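Epimerase family protein SDR39U1 (Homo sapiens, PDB 4B4O) binds NADPH and is a putative NADP-dependent oxidoreductase of the short-chain dehydrogenase/reductase superfamily. Local coordinates at residues H212-V218 / V267-T272; S246-Q250 / M260-G264; G217-S221 / Y279-E283. The protein carries 3 engineered substitutions. One frame throughout, in Å; residues are numbered along the deposited sequence. Where two conformers were deposited one is given.

Interaction 1: H212-V218 / V267-T272. Engineered in segment 267-272: R270 (natural residue Gln).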
loop_
_atom_site.group_PDB
_atom_site.type_symbol
_atom_site.label_atom_id
_atom_site.label_comp_id
_atom_site.label_asym_id
_atom_site.label_seq_id
_atom_site.Cartn_x
_atom_site.Cartn_y
_atom_site.Cartn_z
ATOM N N HIS A 212 1.691 5.374 16.871
ATOM C CA HIS A 212 1.235 6.637 16.289
ATOM C C HIS A 212 2.187 7.075 15.201
ATOM O O HIS A 212 3.333 6.666 15.181
ATOM C CB HIS A 212 1.138 7.715 17.370
ATOM C CG HIS A 212 2.444 7.951 18.090
ATOM N ND1 HIS A 212 2.947 7.078 19.032
ATOM C CD2 HIS A 212 3.419 8.973 17.920
ATOM C CE1 HIS A 212 4.182 7.528 19.452
ATOM N NE2 HIS A 212 4.464 8.693 18.780
ATOM N N GLY A 213 1.718 7.897 14.271
ATOM C CA GLY A 213 2.593 8.513 13.276
ATOM C C GLY A 213 2.897 7.648 12.084
ATOM O O GLY A 213 2.123 6.780 11.704
ATOM N N VAL A 214 4.035 7.920 11.470
ATOM C CA VAL A 214 4.394 7.299 10.203
ATOM C C VAL A 214 5.138 5.996 10.442
ATOM O O VAL A 214 6.068 5.951 11.242
ATOM C CB VAL A 214 5.308 8.175 9.348
ATOM C CG1 VAL A 214 5.760 7.365 8.149
ATOM C CG2 VAL A 214 4.589 9.436 8.924
ATOM N N LEU A 215 4.697 4.949 9.740
ATOM C CA LEU A 215 5.331 3.639 9.741
ATOM C C LEU A 215 5.606 3.204 8.298
ATOM O O LEU A 215 4.754 3.337 7.426
ATOM C CB LEU A 215 4.403 2.597 10.388
ATOM C CG LEU A 215 3.916 2.825 11.818
ATOM C CD1 LEU A 215 2.899 1.770 12.198
ATOM C CD2 LEU A 215 5.107 2.854 12.761
ATOM N N ASN A 216 6.800 2.695 8.049
ATOM C CA ASN A 216 7.144 2.246 6.700
ATOM C C ASN A 216 6.689 0.826 6.544
ATOM O O ASN A 216 7.159 -0.060 7.258
ATOM C CB ASN A 216 8.647 2.366 6.414
ATOM C CG ASN A 216 9.079 3.788 6.102
ATOM O OD1 ASN A 216 8.305 4.585 5.553
ATOM N ND2 ASN A 216 10.320 4.118 6.452
ATOM N N GLY A 217 5.735 0.622 5.647
ATOM C CA GLY A 217 5.187 -0.700 5.378
ATOM C C GLY A 217 6.023 -1.493 4.385
ATOM O O GLY A 217 5.591 -1.753 3.251
ATOM N N VAL A 218 7.238 -1.827 4.814
ATOM C CA VAL A 218 8.206 -2.570 4.002
ATOM C C VAL A 218 8.854 -3.654 4.838
ATOM O O VAL A 218 8.969 -3.509 6.067
ATOM C CB VAL A 218 9.282 -1.655 3.395
ATOM C CG1 VAL A 218 8.599 -0.659 2.480
ATOM C CG2 VAL A 218 10.117 -0.939 4.459
ATOM N N VAL A 267 14.360 1.761 1.741
ATOM C CA VAL A 267 13.532 2.197 2.851
ATOM C C VAL A 267 13.695 1.235 4.025
ATOM O O VAL A 267 13.420 0.047 3.901
ATOM C CB VAL A 267 12.036 2.335 2.453
ATOM C CG1 VAL A 267 11.222 2.838 3.636
ATOM C CG2 VAL A 267 11.872 3.310 1.283
ATOM N N ILE A 268 14.044 1.794 5.190
ATOM C CA ILE A 268 14.093 1.050 6.446
ATOM C C ILE A 268 12.818 1.251 7.282
ATOM O O ILE A 268 12.352 2.370 7.473
ATOM C CB ILE A 268 15.301 1.483 7.262
ATOM C CG1 ILE A 268 16.562 1.231 6.441
ATOM C CG2 ILE A 268 15.322 0.751 8.583
ATOM C CD1 ILE A 268 17.779 1.985 6.970
ATOM N N PRO A 269 12.260 0.152 7.802
ATOM C CA PRO A 269 11.096 0.221 8.662
ATOM C C PRO A 269 11.524 0.341 10.114
ATOM O O PRO A 269 11.286 -0.571 10.913
ATOM C CB PRO A 269 10.408 -1.115 8.396
ATOM C CG PRO A 269 11.525 -2.062 8.124
ATOM C CD PRO A 269 12.681 -1.246 7.590
ATOM N N ARG A 270 12.154 1.462 10.449
ATOM C CA ARG A 270 12.703 1.651 11.797
ATOM C C ARG A 270 11.583 1.767 12.821
ATOM O O ARG A 270 11.526 1.013 13.786
ATOM C CB ARG A 270 13.612 2.885 11.879
ATOM C CG ARG A 270 14.385 2.915 13.173
ATOM C CD ARG A 270 15.504 3.921 13.338
ATOM N NE ARG A 270 15.929 4.511 12.094
ATOM C CZ ARG A 270 16.836 3.970 11.257
ATOM N NH1 ARG A 270 17.380 2.782 11.475
ATOM N NH2 ARG A 270 17.175 4.630 10.158
ATOM N N ARG A 271 10.677 2.700 12.564
ATOM C CA ARG A 271 9.561 2.935 13.456
ATOM C C ARG A 271 8.597 1.753 13.486
ATOM O O ARG A 271 8.012 1.451 14.523
ATOM C CB ARG A 271 8.876 4.271 13.122
ATOM C CG ARG A 271 9.738 5.439 13.572
ATOM C CD ARG A 271 9.088 6.802 13.545
ATOM N NE ARG A 271 7.641 6.738 13.631
ATOM C CZ ARG A 271 6.921 6.718 14.742
ATOM N NH1 ARG A 271 7.485 6.746 15.931
ATOM N NH2 ARG A 271 5.606 6.655 14.653
ATOM N N THR A 272 8.447 1.076 12.355
ATOM C CA THR A 272 7.576 -0.081 12.285
ATOM C C THR A 272 8.089 -1.136 13.265
ATOM O O THR A 272 7.319 -1.696 14.036
ATOM C CB THR A 272 7.508 -0.680 10.867
ATOM O OG1 THR A 272 7.188 0.336 9.917
ATOM C CG2 THR A 272 6.460 -1.767 10.784
#
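R271, T272 and N216 tie strand 213-217 of the Rossmann-type parallel sheet to the start of helix 270-274, which lies against it in the chain's C-terminal part. R271 reaches back along the strand: CG is turned away from its own carbonyl carbon (chi1 -73°), the chain bends at chi3, and the edge of the guanidinium meets the strand. NE gives a hydrogen bond to V214 O at 3.0 Å, lying in the carbonyl plane with an N-H...O angle of 159°. L215 CD2 packs against the R271 backbone, 3.7 Å from R271 O.

One residue on, T272 OG1 donates to N216 O at 2.7 Å, tilted well above that carbonyl plane. The N216 side chain points across to the loop before the helix. The N216 and V267 side chains cross at a slant, with ND2 3.2 Å from V267 CG1, while Y112 holds OD1 from outside. E122 ties the two sides together through N216 N and R271 N. Farther along, V218 CG2 packs 4.0 Å from P269 CB, at the helix N-cap. I268 O lies nearly in the N216 amide plane and accepts a fairly straight hydrogen bond, but the donor, N216 ND2, sits above the carbonyl plane of I268, 2.9 Å from I268 O.

Interaction 2: S246-Q250 / M260-G264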
loop_
_atom_site.group_PDB
_atom_site.type_symbol
_atom_site.label_atom_id
_atom_site.label_comp_id
_atom_site.label_asym_id
_atom_site.label_seq_id
_atom_site.Cartn_x
_atom_site.Cartn_y
_atom_site.Cartn_z
ATOM N N SER A 246 14.106 -0.042 -20.452
ATOM C CA SER A 246 13.465 1.170 -19.926
ATOM C C SER A 246 12.488 1.774 -20.923
ATOM O O SER A 246 11.370 2.107 -20.550
ATOM C CB SER A 246 14.522 2.202 -19.583
ATOM O OG SER A 246 15.452 1.663 -18.672
ATOM N N ALA A 247 12.920 1.889 -22.181
ATOM C CA ALA A 247 12.114 2.484 -23.251
ATOM C C ALA A 247 10.753 1.800 -23.365
ATOM O O ALA A 247 9.745 2.467 -23.579
ATOM C CB ALA A 247 12.857 2.454 -24.576
ATOM N N VAL A 248 10.721 0.481 -23.173
ATOM C CA VAL A 248 9.496 -0.305 -23.348
ATOM C C VAL A 248 8.572 -0.100 -22.154
ATOM O O VAL A 248 7.355 -0.036 -22.317
ATOM C CB VAL A 248 9.771 -1.835 -23.529
ATOM C CG1 VAL A 248 8.489 -2.628 -23.521
ATOM C CG2 VAL A 248 10.542 -2.146 -24.813
ATOM N N VAL A 249 9.132 -0.046 -20.954
ATOM C CA VAL A 249 8.325 0.197 -19.759
ATOM C C VAL A 249 7.746 1.619 -19.822
ATOM O O VAL A 249 6.590 1.843 -19.474
ATOM C CB VAL A 249 9.140 -0.024 -18.467
ATOM C CG1 VAL A 249 8.347 0.371 -17.231
ATOM C CG2 VAL A 249 9.614 -1.474 -18.375
ATOM N N GLN A 250 8.533 2.565 -20.320
ATOM C CA GLN A 250 8.044 3.938 -20.513
ATOM C C GLN A 250 6.946 4.025 -21.571
ATOM O O GLN A 250 5.991 4.774 -21.416
ATOM C CB GLN A 250 9.206 4.897 -20.826
ATOM C CG GLN A 250 9.823 5.439 -19.538
ATOM C CD GLN A 250 11.243 5.980 -19.665
ATOM O OE1 GLN A 250 11.893 5.796 -20.697
ATOM N NE2 GLN A 250 11.729 6.649 -18.617
HETATM N N MSE A 260 8.145 4.364 -10.885
HETATM C CA MSE A 260 7.814 3.376 -9.863
HETATM C C MSE A 260 8.359 2.021 -10.192
HETATM O O MSE A 260 8.480 1.186 -9.293
HETATM C CB MSE A 260 6.297 3.247 -9.723
HETATM C CG MSE A 260 5.744 4.436 -8.941
HETATM SE SE MSE A 260 3.785 4.397 -8.993
HETATM C CE MSE A 260 3.917 4.541 -10.936
ATOM N N LEU A 261 8.685 1.781 -11.461
ATOM C CA LEU A 261 9.175 0.472 -11.910
ATOM C C LEU A 261 10.697 0.451 -12.147
ATOM O O LEU A 261 11.369 -0.518 -11.787
ATOM C CB LEU A 261 8.432 0.025 -13.191
ATOM C CG LEU A 261 7.005 -0.549 -13.117
ATOM C CD1 LEU A 261 6.097 0.509 -12.513
ATOM C CD2 LEU A 261 6.439 -0.961 -14.469
ATOM N N LEU A 262 11.223 1.507 -12.762
ATOM C CA LEU A 262 12.635 1.576 -13.165
ATOM C C LEU A 262 13.562 2.118 -12.090
ATOM O O LEU A 262 14.766 1.915 -12.154
ATOM C CB LEU A 262 12.788 2.453 -14.411
ATOM C CG LEU A 262 12.065 2.014 -15.686
ATOM C CD1 LEU A 262 12.136 3.118 -16.721
ATOM C CD2 LEU A 262 12.648 0.726 -16.227
ATOM N N GLU A 263 12.998 2.791 -11.095
ATOM C CA GLU A 263 13.790 3.365 -10.021
ATOM C C GLU A 263 13.267 2.908 -8.676
ATOM O O GLU A 263 12.250 2.219 -8.594
ATOM C CB GLU A 263 13.769 4.891 -10.110
ATOM C CG GLU A 263 14.149 5.452 -11.473
ATOM C CD GLU A 263 14.277 6.962 -11.469
ATOM O OE1 GLU A 263 14.967 7.489 -10.579
ATOM O OE2 GLU A 263 13.683 7.618 -12.352
ATOM N N GLY A 264 13.972 3.288 -7.618
ATOM C CA GLY A 264 13.649 2.827 -6.280
ATOM C C GLY A 264 14.292 3.556 -5.117
ATOM O O GLY A 264 15.238 4.310 -5.276
#
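L262 is the side chain to follow, because it reaches from the last turn of helix 255-262 across to the first turn of helix 246-253. Its CB points at the other helix, and CG stands beside the backbone N, turned away from the carbonyl carbon (chi1 -61°). With chi2 near 170° the chain stays extended, and CG carries both methyls forward to S246. There they divide the work. CD1 comes up to S246 CB at 3.8 Å and also has the amide end of Q250 beside it, with Q250 NE2 4.0 Å from L262 CD1; these two side chains cross at about a right angle. CD2 lies against the root of the serine, 3.8 Å from S246 CA, and is about as close to the OG. It also reaches V249, 4.2 Å from V249 CB, so this one methyl bridges two residues that sit nearly a turn apart on helix 246-253.

The neighbouring leucine, L261, meets V249. V249 sends CG1 out opposite its backbone N (chi1 174°), and this methyl meets L261 CD2 at 3.6 Å, with L261 CB a little farther off. The two side chains run obliquely to each other.

No hydrogen bond crosses between the two segments; the leucine methyls make most of the contacts, against aliphatic carbons and two polar side chains. V249, the buried member, also touches I183 and L244, and I183 meets L262 as well, so I183, from elsewhere in the chain, touches both sides of the apolar patch. Among the polar links to the rest of the chain, L261 O accepts from Q188 NE2. Two short helices, consecutive in the chain and packed through a few aliphatic side chains at the surface, make this a helical hairpin within the DUF1731 region.

Interaction 3: G217-S221 / Y279-E283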
loop_
_atom_site.group_PDB
_atom_site.type_symbol
_atom_site.label_atom_id
_atom_site.label_comp_id
_atom_site.label_asym_id
_atom_site.label_seq_id
_atom_site.Cartn_x
_atom_site.Cartn_y
_atom_site.Cartn_z
ATOM N N GLY A 217 5.735 0.622 5.647
ATOM C CA GLY A 217 5.187 -0.700 5.378
ATOM C C GLY A 217 6.023 -1.493 4.385
ATOM O O GLY A 217 5.591 -1.753 3.251
ATOM N N VAL A 218 7.238 -1.827 4.814
ATOM C CA VAL A 218 8.206 -2.570 4.002
ATOM C C VAL A 218 8.854 -3.654 4.838
ATOM O O VAL A 218 8.969 -3.509 6.067
ATOM C CB VAL A 218 9.282 -1.655 3.395
ATOM C CG1 VAL A 218 8.599 -0.659 2.480
ATOM C CG2 VAL A 218 10.117 -0.939 4.459
ATOM N N ALA A 219 9.210 -4.759 4.187
ATOM C CA ALA A 219 9.954 -5.826 4.848
ATOM C C ALA A 219 11.323 -5.252 5.108
ATOM O O ALA A 219 11.785 -4.402 4.352
ATOM C CB ALA A 219 10.060 -7.067 3.974
ATOM N N PRO A 220 11.973 -5.668 6.188
ATOM C CA PRO A 220 13.316 -5.158 6.465
ATOM C C PRO A 220 14.286 -5.876 5.553
ATOM O O PRO A 220 15.037 -6.736 5.992
ATOM C CB PRO A 220 13.540 -5.531 7.930
ATOM C CG PRO A 220 12.720 -6.776 8.109
ATOM C CD PRO A 220 11.535 -6.660 7.185
ATOM N N SER A 221 14.258 -5.514 4.281
ATOM C CA SER A 221 15.022 -6.208 3.260
ATOM C C SER A 221 15.744 -5.177 2.412
ATOM O O SER A 221 15.389 -4.001 2.420
ATOM C CB SER A 221 14.064 -7.053 2.407
ATOM O OG SER A 221 14.617 -7.453 1.171
ATOM N N TYR A 279 7.550 -9.531 11.847
ATOM C CA TYR A 279 7.223 -9.918 10.473
ATOM C C TYR A 279 7.120 -11.424 10.308
ATOM O O TYR A 279 7.929 -12.170 10.857
ATOM C CB TYR A 279 8.289 -9.399 9.508
ATOM C CG TYR A 279 8.235 -7.919 9.243
ATOM C CD1 TYR A 279 8.801 -7.012 10.126
ATOM C CD2 TYR A 279 7.610 -7.424 8.121
ATOM C CE1 TYR A 279 8.768 -5.653 9.891
ATOM C CE2 TYR A 279 7.559 -6.065 7.881
ATOM C CZ TYR A 279 8.145 -5.185 8.779
ATOM O OH TYR A 279 8.111 -3.831 8.530
ATOM N N SER A 280 6.097 -11.861 9.573
ATOM C CA SER A 280 5.947 -13.274 9.197
ATOM C C SER A 280 6.859 -13.644 8.034
ATOM O O SER A 280 7.325 -14.778 7.932
ATOM C CB SER A 280 4.507 -13.572 8.815
ATOM O OG SER A 280 3.683 -13.472 9.948
ATOM N N PHE A 281 7.104 -12.682 7.150
ATOM C CA PHE A 281 7.888 -12.918 5.933
ATOM C C PHE A 281 8.890 -11.772 5.709
ATOM O O PHE A 281 8.800 -11.029 4.740
ATOM C CB PHE A 281 6.942 -13.068 4.722
ATOM C CG PHE A 281 5.932 -14.165 4.867
ATOM C CD1 PHE A 281 6.294 -15.489 4.672
ATOM C CD2 PHE A 281 4.617 -13.879 5.193
ATOM C CE1 PHE A 281 5.360 -16.513 4.826
ATOM C CE2 PHE A 281 3.685 -14.887 5.343
ATOM C CZ PHE A 281 4.057 -16.203 5.165
ATOM N N PRO A 282 9.848 -11.622 6.618
ATOM C CA PRO A 282 10.837 -10.546 6.471
ATOM C C PRO A 282 11.869 -10.740 5.339
ATOM O O PRO A 282 12.428 -9.768 4.862
ATOM C CB PRO A 282 11.574 -10.578 7.825
ATOM C CG PRO A 282 11.469 -11.984 8.261
ATOM C CD PRO A 282 10.097 -12.423 7.824
ATOM N N GLU A 283 12.110 -11.985 4.960
ATOM C CA GLU A 283 13.116 -12.310 3.953
ATOM C C GLU A 283 12.384 -12.594 2.636
ATOM O O GLU A 283 11.347 -13.258 2.613
ATOM C CB GLU A 283 14.004 -13.486 4.406
ATOM C CG GLU A 283 15.311 -13.664 3.606
ATOM C CD GLU A 283 15.181 -14.589 2.388
ATOM O OE1 GLU A 283 14.789 -15.781 2.569
ATOM O OE2 GLU A 283 15.465 -14.128 1.252
HETATM O O HOH W 1 14.674 -8.878 4.906
HETATM O O HOH W 2 14.623 -10.034 2.168
#
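Y279 and P220 form the tight end of this contact between two irregular loops: 217-221, which leaves the last strand of the Rossmann-type sheet, and 279-283, which leads into helix 284-293. The pyrrolidine ring of P220 sits on the tyrosine in a CH-pi contact. P220 CD lies 3.8 Å from the Y279 ring centroid and only 2° off the ring normal, right over the middle of the face. With chi1 at -74° the ring swings toward the 217-221 loop, and its hydroxyl makes a weak hydrogen bond from Y279 OH to V218 O at 2.6 Å. A219 CA comes in obliquely at Y279 CE2, and P269, T272 and I201 are among the other residues packed around the tyrosine.

Toward P282 the contact opens out. The two prolines meet at an angle, with P220 CD 4.0 Å from P282 CB. Beyond them water takes over between the backbones. S221 OG, held chiefly by W192, also bonds a water whose link to P282 O is weak. Another water modelled between P220 O and P282 O is doubtful in position. Direct contact resumes at the alanine methyl, where A219 CB lies 3.7 Å from P282 O.

In the fold
Interactions 1 and 3 are neighbours, their centres 11 Å apart, and they share G217 and V218 at the end of the last sheet strand. They touch where the Y279 hydroxyl enters the angle between P269 and T272: Y279 OH lies 3.5 Å from T272 CG2 and 3.6 Å from P269 CB. Close by, P269 CG lies 3.9 Å from P220 CA. V218 brings this pair nearest to the cofactor, its side chain about 9 Å from both the bound NADPH and that of V160, an NADP-binding residue. Interaction 2 stands apart, its centre 25 Å from that of interaction 1 and 24 Å from that of interaction 3, although residues 260-264 run almost directly into 267-272. Its L261 side chain is about 10 Å from NADPH.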